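Local coordinates for uncharacterized protein (Staphylococcus aureus subsp. aureus, PDB 4H0A) that is of unknown function but belongs to the CAP family of cysteine-rich secretory proteins and carries both a CAP-associated N-terminal region and a CAP domain, at residues N121-F126 with E134-D139. Residues are numbered along the deposited sequence; the frame is centred on the assembly and turned at random.
Sequences NPEPSF and EFELSD
Pro124 O accepts a hydrogen bond from Phe135 N (3.1 Å), close to straight at 166°, the one such bond joining 121-126 to 134-139. The same carbonyl oxygen also meets Glu134 CA in a CA-H...O contact. Proline has no amide hydrogen to return, and Phe135 O instead lies 3.5 Å from Glu123 CA, a weak CA-H...O contact; this buried oxygen has no conventional partner. The compact, apolar proline ring suits its buried place, for its CD packs on Leu137 CD1 at 3.9 Å, the two side chains crossing at about a right angle. On the same side Phe126 turns an edge to Phe135, CE2 to CE2 3.8 Å. With chi1 at 57°, CG of Phe126 sits between the backbone N and the carbonyl carbon, and the ring edge is carried toward Phe135. These strands form the antiparallel beta hairpin 125-128/131-136, where Ser125 and Glu134 make a non-hydrogen-bonded pair, and strand 184-185 completes a small sheet. Three acids gather at the more open side: Glu123 OE2 is 3.1 Å from Glu136 OE1, with carboxylate planes 80° apart. Two acceptors this close, with no hydrogen bond between them, would probably raise the pKa of one or both. The extended Glu134 runs at a slant to Glu123, its OE2 3.7 Å from Glu123 OE1, while its OE1 is held by Asn186 ND2. Farther out, Leu177 of helix 174-180 packs on both phenylalanines, and Tyr183 meets Phe135 edge-to-face.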
ATOM      1  N   ASN A 121     -11.587 -12.784  13.120  1.00 74.20           N
ATOM      2  CA  ASN A 121     -12.191 -12.083  14.250  0.50 76.71           C
ATOM      3  C   ASN A 121     -12.611 -10.678  13.798  1.00 80.75           C
ATOM      4  O   ASN A 121     -11.779  -9.942  13.279  1.00 78.66           O
ATOM      5  CB  ASN A 121     -11.204 -12.022  15.422  0.50 77.70           C
ATOM      6  CG  ASN A 121     -10.684 -13.385  15.843  0.50101.06           C
ATOM      7  OD1 ASN A 121     -11.413 -14.383  15.853  0.50 98.83           O
ATOM      8  ND2 ASN A 121      -9.411 -13.465  16.211  0.50 91.74           N
ATOM      9  N   PRO A 122     -13.895 -10.265  13.954  1.00 81.27           N
ATOM     10  CA  PRO A 122     -14.278  -8.909  13.517  1.00 81.18           C
ATOM     11  C   PRO A 122     -13.662  -7.782  14.353  1.00 86.44           C
ATOM     12  O   PRO A 122     -13.444  -6.710  13.805  1.00 85.45           O
ATOM     13  CB  PRO A 122     -15.810  -8.899  13.658  1.00 86.54           C
ATOM     14  CG  PRO A 122     -16.203 -10.296  13.868  1.00 92.18           C
ATOM     15  CD  PRO A 122     -15.061 -10.969  14.522  1.00 85.89           C
ATOM     16  N   GLU A 123     -13.407  -8.002  15.665  1.00 85.54           N
ATOM     17  CA  GLU A 123     -12.788  -6.999  16.546  1.00 85.41           C
ATOM     18  C   GLU A 123     -11.428  -7.525  17.032  1.00 86.93           C
ATOM     19  O   GLU A 123     -11.317  -7.984  18.174  1.00 88.58           O
ATOM     20  CB  GLU A 123     -13.707  -6.669  17.735  1.00 91.17           C
ATOM     21  CG  GLU A 123     -14.864  -5.751  17.382  1.00105.86           C
ATOM     22  CD  GLU A 123     -15.731  -5.350  18.563  1.00134.73           C
ATOM     23  OE1 GLU A 123     -15.860  -6.157  19.512  1.00130.75           O
ATOM     24  OE2 GLU A 123     -16.299  -4.235  18.531  1.00132.65           O
ATOM     25  N   PRO A 124     -10.398  -7.553  16.158  1.00 79.46           N
ATOM     26  CA  PRO A 124      -9.097  -8.089  16.590  1.00 76.98           C
ATOM     27  C   PRO A 124      -8.475  -7.209  17.671  1.00 78.89           C
ATOM     28  O   PRO A 124      -8.596  -5.983  17.641  1.00 77.47           O
ATOM     29  CB  PRO A 124      -8.271  -8.144  15.308  1.00 75.41           C
ATOM     30  CG  PRO A 124      -8.944  -7.260  14.366  1.00 79.47           C
ATOM     31  CD  PRO A 124     -10.355  -7.069  14.767  1.00 78.23           C
ATOM     32  N   SER A 125      -7.871  -7.864  18.659  1.00 75.94           N
ATOM     33  CA  SER A 125      -7.326  -7.213  19.843  1.00 76.14           C
ATOM     34  C   SER A 125      -5.954  -7.772  20.198  1.00 77.11           C
ATOM     35  O   SER A 125      -5.717  -8.969  20.038  1.00 76.43           O
ATOM     36  CB  SER A 125      -8.287  -7.428  21.012  1.00 83.80           C
ATOM     37  OG  SER A 125      -8.033  -6.526  22.074  1.00 95.99           O
ATOM     38  N   PHE A 126      -5.063  -6.914  20.707  1.00 72.31           N
ATOM     39  CA  PHE A 126      -3.725  -7.335  21.124  1.00 70.37           C
ATOM     40  C   PHE A 126      -3.073  -6.254  21.966  1.00 77.18           C
ATOM     41  O   PHE A 126      -3.575  -5.130  22.024  1.00 77.67           O
ATOM     42  CB  PHE A 126      -2.842  -7.658  19.891  1.00 67.56           C
ATOM     43  CG  PHE A 126      -2.705  -6.517  18.914  1.00 65.86           C
ATOM     44  CD1 PHE A 126      -1.756  -5.524  19.109  1.00 66.70           C
ATOM     45  CD2 PHE A 126      -3.497  -6.454  17.779  1.00 67.64           C
ATOM     46  CE1 PHE A 126      -1.621  -4.475  18.202  1.00 65.43           C
ATOM     47  CE2 PHE A 126      -3.365  -5.401  16.875  1.00 67.84           C
ATOM     48  CZ  PHE A 126      -2.424  -4.418  17.090  1.00 64.37           C
ATOM     49  N   GLU A 134      -7.381  -2.227  19.906  1.00 79.59           N
ATOM     50  CA  GLU A 134      -8.555  -2.950  19.419  1.00 79.86           C
ATOM     51  C   GLU A 134      -9.072  -2.248  18.180  1.00 81.77           C
ATOM     52  O   GLU A 134      -9.326  -1.044  18.228  1.00 82.84           O
ATOM     53  CB  GLU A 134      -9.641  -3.048  20.488  1.00 85.66           C
ATOM     54  CG  GLU A 134     -10.676  -4.101  20.133  1.00 94.12           C
ATOM     55  CD  GLU A 134     -11.826  -4.217  21.110  1.00110.27           C
ATOM     56  OE1 GLU A 134     -11.915  -3.373  22.031  1.00 97.24           O
ATOM     57  OE2 GLU A 134     -12.655  -5.139  20.938  1.00104.34           O
ATOM     58  N   PHE A 135      -9.181  -2.975  17.061  1.00 75.22           N
ATOM     59  CA  PHE A 135      -9.635  -2.396  15.800  1.00 73.44           C
ATOM     60  C   PHE A 135     -11.106  -2.660  15.556  1.00 81.12           C
ATOM     61  O   PHE A 135     -11.584  -3.756  15.834  1.00 82.70           O
ATOM     62  CB  PHE A 135      -8.836  -2.959  14.620  1.00 70.58           C
ATOM     63  CG  PHE A 135      -7.400  -2.505  14.564  1.00 69.18           C
ATOM     64  CD1 PHE A 135      -7.085  -1.159  14.433  1.00 71.08           C
ATOM     65  CD2 PHE A 135      -6.366  -3.426  14.558  1.00 68.78           C
ATOM     66  CE1 PHE A 135      -5.760  -0.744  14.315  1.00 68.83           C
ATOM     67  CE2 PHE A 135      -5.042  -3.005  14.456  1.00 68.67           C
ATOM     68  CZ  PHE A 135      -4.749  -1.670  14.343  1.00 65.81           C
ATOM     69  N   GLU A 136     -11.806  -1.657  14.999  1.00 78.93           N
ATOM     70  CA  GLU A 136     -13.222  -1.735  14.617  1.00 81.02           C
ATOM     71  C   GLU A 136     -13.263  -1.917  13.100  1.00 83.41           C
ATOM     72  O   GLU A 136     -13.240  -0.921  12.377  1.00 82.84           O
ATOM     73  CB  GLU A 136     -13.960  -0.451  15.054  1.00 85.15           C
ATOM     74  CG  GLU A 136     -14.013  -0.237  16.558  1.00 97.28           C
ATOM     75  CD  GLU A 136     -14.775  -1.306  17.315  1.00118.70           C
ATOM     76  OE1 GLU A 136     -15.884  -1.678  16.866  1.00114.27           O
ATOM     77  OE2 GLU A 136     -14.257  -1.783  18.349  1.00110.71           O
ATOM     78  N   LEU A 137     -13.238  -3.175  12.611  1.00 79.01           N
ATOM     79  CA  LEU A 137     -13.201  -3.436  11.161  1.00 76.46           C
ATOM     80  C   LEU A 137     -14.571  -3.199  10.502  1.00 83.02           C
ATOM     81  O   LEU A 137     -15.544  -3.860  10.866  1.00 86.25           O
ATOM     82  CB  LEU A 137     -12.692  -4.860  10.827  1.00 74.55           C
ATOM     83  CG  LEU A 137     -11.209  -4.923  10.418  1.00 74.85           C
ATOM     84  CD1 LEU A 137     -10.313  -4.738  11.608  1.00 73.63           C
ATOM     85  CD2 LEU A 137     -10.882  -6.227   9.704  1.00 77.06           C
ATOM     86  N   SER A 138     -14.634  -2.264   9.517  1.00 78.17           N
ATOM     87  CA  SER A 138     -15.865  -1.942   8.773  1.00 80.15           C
ATOM     88  C   SER A 138     -16.246  -3.073   7.816  1.00 82.01           C
ATOM     89  O   SER A 138     -15.489  -4.036   7.676  1.00 77.52           O
ATOM     90  CB  SER A 138     -15.701  -0.634   7.992  1.00 82.88           C
ATOM     91  OG  SER A 138     -14.819  -0.743   6.885  1.00 84.47           O
ATOM     92  N   ASP A 139     -17.431  -2.964   7.165  1.00 81.62           N
ATOM     93  CA  ASP A 139     -17.898  -3.983   6.207  1.00 81.32           C
ATOM     94  C   ASP A 139     -16.917  -4.158   5.059  1.00 81.09           C
ATOM     95  O   ASP A 139     -16.605  -5.290   4.692  1.00 79.28           O
ATOM     96  CB  ASP A 139     -19.291  -3.641   5.633  1.00 87.11           C
ATOM     97  CG  ASP A 139     -20.440  -4.273   6.388  1.00105.15           C
ATOM     98  OD1 ASP A 139     -20.297  -5.435   6.824  1.00106.39           O
ATOM     99  OD2 ASP A 139     -21.491  -3.604   6.540  1.00115.74           O
TER